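Local coordinates for protein beta-ketothiolase BktB (Ralstonia eutropha, PDB 4NZS) that catalyses the thiolase condensation of two acetyl-CoA, or of acetyl-CoA with propionyl-CoA, into 3-oxoacyl-CoA and free CoA, supplying precursors for polyhydroxyalkanoate synthesis, at residues Val91-Gly96 against Gly388-Ala393; Ala153-Asp156 against Ile161-Gly164. All blocks are in the same frame, centred on the assembly; numbering follows the deposited sequence.

Contact 1: residues Val91-Gly96 against Gly388-Ala393; sequences VNRLCG and GGQGIA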
loop_
_atom_site.group_PDB
_atom_site.type_symbol
_atom_site.label_atom_id
_atom_site.label_comp_id
_atom_site.label_asym_id
_atom_site.label_seq_id
_atom_site.Cartn_x
_atom_site.Cartn_y
_atom_site.Cartn_z
ATOM N N VAL A 91 -1.210 25.741 10.001
ATOM C CA VAL A 91 0.117 26.299 9.874
ATOM C C VAL A 91 1.165 25.305 10.335
ATOM O O VAL A 91 0.885 24.413 11.108
ATOM C CB VAL A 91 0.160 27.549 10.736
ATOM C CG1 VAL A 91 1.566 27.917 11.144
ATOM C CG2 VAL A 91 -0.491 28.695 9.980
ATOM N N ASN A 92 2.353 25.379 9.760
ATOM C CA ASN A 92 3.403 24.466 10.160
ATOM C C ASN A 92 4.769 25.093 10.365
ATOM O O ASN A 92 5.385 25.539 9.432
ATOM C CB ASN A 92 3.504 23.316 9.164
ATOM C CG ASN A 92 4.658 22.388 9.464
ATOM O OD1 ASN A 92 5.187 22.393 10.557
ATOM N ND2 ASN A 92 5.054 21.602 8.491
ATOM N N ARG A 93 5.260 25.047 11.589
ATOM C CA ARG A 93 6.633 25.402 11.887
ATOM C C ARG A 93 7.269 24.317 12.719
ATOM O O ARG A 93 7.943 24.596 13.688
ATOM C CB ARG A 93 6.765 26.757 12.569
ATOM C CG ARG A 93 8.115 27.406 12.310
ATOM C CD ARG A 93 8.399 28.591 13.211
ATOM N NE ARG A 93 7.644 29.761 12.803
ATOM C CZ ARG A 93 8.079 30.662 11.939
ATOM N NH1 ARG A 93 9.272 30.540 11.403
ATOM N NH2 ARG A 93 7.318 31.687 11.618
ATOM N N LEU A 94 7.009 23.075 12.345
ATOM C CA LEU A 94 7.587 21.927 13.014
ATOM C C LEU A 94 7.203 21.941 14.486
ATOM O O LEU A 94 6.038 22.067 14.810
ATOM C CB LEU A 94 9.102 21.874 12.799
ATOM C CG LEU A 94 9.582 21.288 11.493
ATOM C CD1 LEU A 94 9.225 19.824 11.406
ATOM C CD2 LEU A 94 9.017 22.067 10.327
ATOM N N CYS A 95 8.192 21.838 15.360
ATOM C CA CYS A 95 8.005 21.732 16.784
ATOM C C CYS A 95 7.308 22.960 17.321
ATOM O O CYS A 95 6.612 22.893 18.314
ATOM C CB CYS A 95 9.353 21.539 17.449
ATOM S SG CYS A 95 10.349 20.305 16.619
ATOM N N GLY A 96 7.524 24.082 16.656
ATOM C CA GLY A 96 7.027 25.360 17.099
ATOM C C GLY A 96 5.655 25.745 16.600
ATOM O O GLY A 96 5.196 26.842 16.833
ATOM N N GLY A 388 14.879 21.655 12.027
ATOM C CA GLY A 388 15.315 22.344 10.839
ATOM C C GLY A 388 16.047 23.632 11.106
ATOM O O GLY A 388 16.345 24.372 10.182
ATOM N N GLY A 389 16.368 23.882 12.366
ATOM C CA GLY A 389 17.049 25.104 12.745
ATOM C C GLY A 389 16.218 26.339 13.023
ATOM O O GLY A 389 16.499 27.395 12.500
ATOM N N GLN A 390 15.175 26.207 13.822
ATOM C CA GLN A 390 14.386 27.364 14.205
ATOM C C GLN A 390 14.097 27.398 15.703
ATOM O O GLN A 390 14.276 26.417 16.394
ATOM C CB GLN A 390 13.099 27.460 13.381
ATOM C CG GLN A 390 13.312 27.835 11.927
ATOM C CD GLN A 390 12.059 28.371 11.267
ATOM O OE1 GLN A 390 11.659 29.491 11.506
ATOM N NE2 GLN A 390 11.438 27.565 10.432
ATOM N N GLY A 391 13.707 28.565 16.195
ATOM C CA GLY A 391 13.319 28.765 17.590
ATOM C C GLY A 391 12.099 29.678 17.586
ATOM O O GLY A 391 11.925 30.461 16.648
ATOM N N ILE A 392 11.215 29.557 18.588
ATOM C CA ILE A 392 10.104 30.531 18.746
ATOM C C ILE A 392 9.949 30.873 20.189
ATOM O O ILE A 392 10.371 30.082 21.046
ATOM C CB ILE A 392 8.738 30.044 18.157
ATOM C CG1 ILE A 392 7.819 31.256 17.806
ATOM C CG2 ILE A 392 8.053 29.047 19.100
ATOM C CD1 ILE A 392 6.687 30.969 16.820
ATOM N N ALA A 393 9.358 32.053 20.461
ATOM C CA ALA A 393 9.128 32.518 21.838
ATOM C C ALA A 393 8.084 33.594 21.946
ATOM O O ALA A 393 8.003 34.500 21.126
ATOM C CB ALA A 393 10.402 33.055 22.424
#

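Contact 2: residues Ala153-Asp156 against Ile161-Gly164; sequences ALHD and IHMG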
loop_
_atom_site.group_PDB
_atom_site.type_symbol
_atom_site.label_atom_id
_atom_site.label_comp_id
_atom_site.label_asym_id
_atom_site.label_seq_id
_atom_site.Cartn_x
_atom_site.Cartn_y
_atom_site.Cartn_z
ATOM N N ALA A 153 9.231 13.483 9.666
ATOM C CA ALA A 153 9.092 14.690 10.456
ATOM C C ALA A 153 10.178 14.852 11.474
ATOM O O ALA A 153 10.433 15.957 11.872
ATOM C CB ALA A 153 7.751 14.671 11.188
ATOM N N LEU A 154 10.799 13.771 11.925
ATOM C CA LEU A 154 11.845 13.875 12.931
ATOM C C LEU A 154 13.278 13.922 12.374
ATOM O O LEU A 154 14.213 13.598 13.084
ATOM C CB LEU A 154 11.786 12.650 13.861
ATOM C CG LEU A 154 10.485 12.472 14.595
ATOM C CD1 LEU A 154 10.543 11.157 15.364
ATOM C CD2 LEU A 154 10.216 13.685 15.461
ATOM N N HIS A 155 13.449 14.329 11.130
ATOM C CA HIS A 155 14.679 14.125 10.427
ATOM C C HIS A 155 14.984 15.397 9.659
ATOM O O HIS A 155 14.200 15.842 8.817
ATOM C CB HIS A 155 14.521 12.963 9.437
ATOM C CG HIS A 155 15.034 11.655 9.936
ATOM N ND1 HIS A 155 14.316 10.845 10.782
ATOM C CD2 HIS A 155 16.187 11.000 9.673
ATOM C CE1 HIS A 155 15.023 9.762 11.049
ATOM N NE2 HIS A 155 16.155 9.825 10.377
ATOM N N ASP A 156 16.163 15.940 9.907
ATOM C CA ASP A 156 16.595 17.122 9.234
ATOM C C ASP A 156 16.504 16.937 7.750
ATOM O O ASP A 156 16.909 15.930 7.207
ATOM C CB ASP A 156 18.032 17.485 9.570
ATOM C CG ASP A 156 18.447 18.790 8.914
ATOM O OD1 ASP A 156 18.037 19.864 9.423
ATOM O OD2 ASP A 156 19.126 18.726 7.862
ATOM N N ILE A 161 19.281 13.543 8.962
ATOM C CA ILE A 161 19.558 12.976 10.309
ATOM C C ILE A 161 18.485 13.333 11.308
ATOM O O ILE A 161 17.796 14.327 11.174
ATOM C CB ILE A 161 20.917 13.407 10.957
ATOM C CG1 ILE A 161 21.168 14.916 10.838
ATOM C CG2 ILE A 161 22.107 12.624 10.394
ATOM C CD1 ILE A 161 20.896 15.670 12.119
ATOM N N HIS A 162 18.391 12.497 12.332
ATOM C CA HIS A 162 17.363 12.553 13.363
ATOM C C HIS A 162 17.654 13.744 14.282
ATOM O O HIS A 162 18.818 14.121 14.501
ATOM C CB HIS A 162 17.439 11.237 14.120
ATOM C CG HIS A 162 16.190 10.857 14.853
ATOM N ND1 HIS A 162 15.563 11.688 15.763
ATOM C CD2 HIS A 162 15.482 9.696 14.855
ATOM C CE1 HIS A 162 14.514 11.064 16.277
ATOM N NE2 HIS A 162 14.445 9.854 15.752
ATOM N N MET A 163 16.605 14.348 14.832
ATOM C CA MET A 163 16.760 15.493 15.763
ATOM C C MET A 163 17.625 15.091 16.964
ATOM O O MET A 163 18.254 15.934 17.608
ATOM C CB MET A 163 15.406 16.010 16.300
ATOM C CG MET A 163 14.313 16.308 15.291
ATOM S SD MET A 163 14.736 17.743 14.335
ATOM C CE MET A 163 15.469 16.956 12.904
ATOM N N GLY A 164 17.591 13.805 17.297
ATOM C CA GLY A 164 18.385 13.246 18.370
ATOM C C GLY A 164 19.854 13.340 18.048
ATOM O O GLY A 164 20.651 13.587 18.930
#

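Contact 1: residues Val91-Gly96 against Gly388-Ala393
Arg93 and Gln390 meet at about a right angle, the guanidinium plane turned 81° from the plane of the amide. Arg93 NH1 gives a hydrogen bond to Gln390 OE1, 2.6 Å away; the oxygen lies at the edge of the guanidinium, near its plane, but the bond is bent, with 132° at the hydrogen. The arginine chain starts with CG anti to the backbone N (chi1 -154°) and turns at chi3, which carries NH1 to the oxygen while Arg93 CG passes 3.8 Å from Gln390 NE2. Each group has a further partner: Arg93 NH2 donates to Gln100 OE1, and Gln390 NE2 to Ala88 O of the second subunit, which would limit rotation of both groups in this buried place. Ile392 also reaches the arginine, its CD1 lying 4.3 Å from Arg93 NE and oblique to the guanidinium, and its CG2 branch comes 4.3 Å from Gly96 O. In the thiolase fold this joins the turn after strand 88-92, which bears Cys95, by similarity the acylated nucleophile, to the start of strand 390-398 in the C-terminal half. A G1 beta bulge, in which Gly389 and Gln390 both face Ile386, lies where that strand begins. On the nucleophile side, Asn92 OD1 accepts from Leu94 N at 2.6 Å, closing an Asx turn just before Cys95. Val91 and Asn92 themselves ladder antiparallel with a strand of the second subunit, carrying the sheet across the interface.

Contact 2: residues Ala153-Asp156 against Ile161-Gly164
Leu154 and Asp156 are tied to Met163 and Ile161 by two backbone hydrogen bonds, Met163 N to Leu154 O at 3.1 Å and Asp156 N to Ile161 O at 2.6 Å, which form a single beta bridge between His155 and His162. CA-H...O contacts to the same two carbonyl oxygens add to it, Leu154 O meeting His162 CA and Ile161 O meeting His155 CA. The bridge closes a short loop between helix 149-153 and helix 163-173 of the thiolase N-terminal domain, with His162 as N-cap: its ND1 accepts a weak but nearly straight bond (175°) from Gly164 N. Among the rings, His155 and His162 lie oblique, with planes 49° apart; His155 CE1 comes 3.8 Å from His162 CD2, and His162 N sits over one face of the His155 ring, offset toward the rim. Leu154 runs beside His162, pointing the same way, its CB 4.0 Å from CE1 of that ring. The Met163 chain, bent at chi2 and chi3, folds back so that Met163 CE packs against the backbone, 3.2 Å from Asp156 N. Asp156 OD2 accepts from the backbone N atoms of Phe158 and His159 inside the loop, and His155 ND1 is hydrogen-bonded to Leu151 O.

Contact 1 is wholly buried and long-range, joining the N-terminal and C-terminal thiolase domains across 291 intervening residues; contact 2 is local, partly exposed and nested inside that span. A side-chain hydrogen bond between arginine and glutamine, with apolar contact of Ile392 on Arg93 and Gly96, carries the first, whereas backbone bonds and histidine rings carry the second. They hold different secondary-structure elements yet adjoin: Gly388 CA lies 3.9 Å from Asp156 OD1, and Leu94 CD1 packs on Ala153 O. Contact 1 holds Cys95, by similarity the acylated residue, and the side chain of Met163 in contact 2 comes within about 6 Å of that of Cys95. The second subunit reaches both, through its Ala88 and Arg74 at 388-393 and its Tyr71 at 153-156.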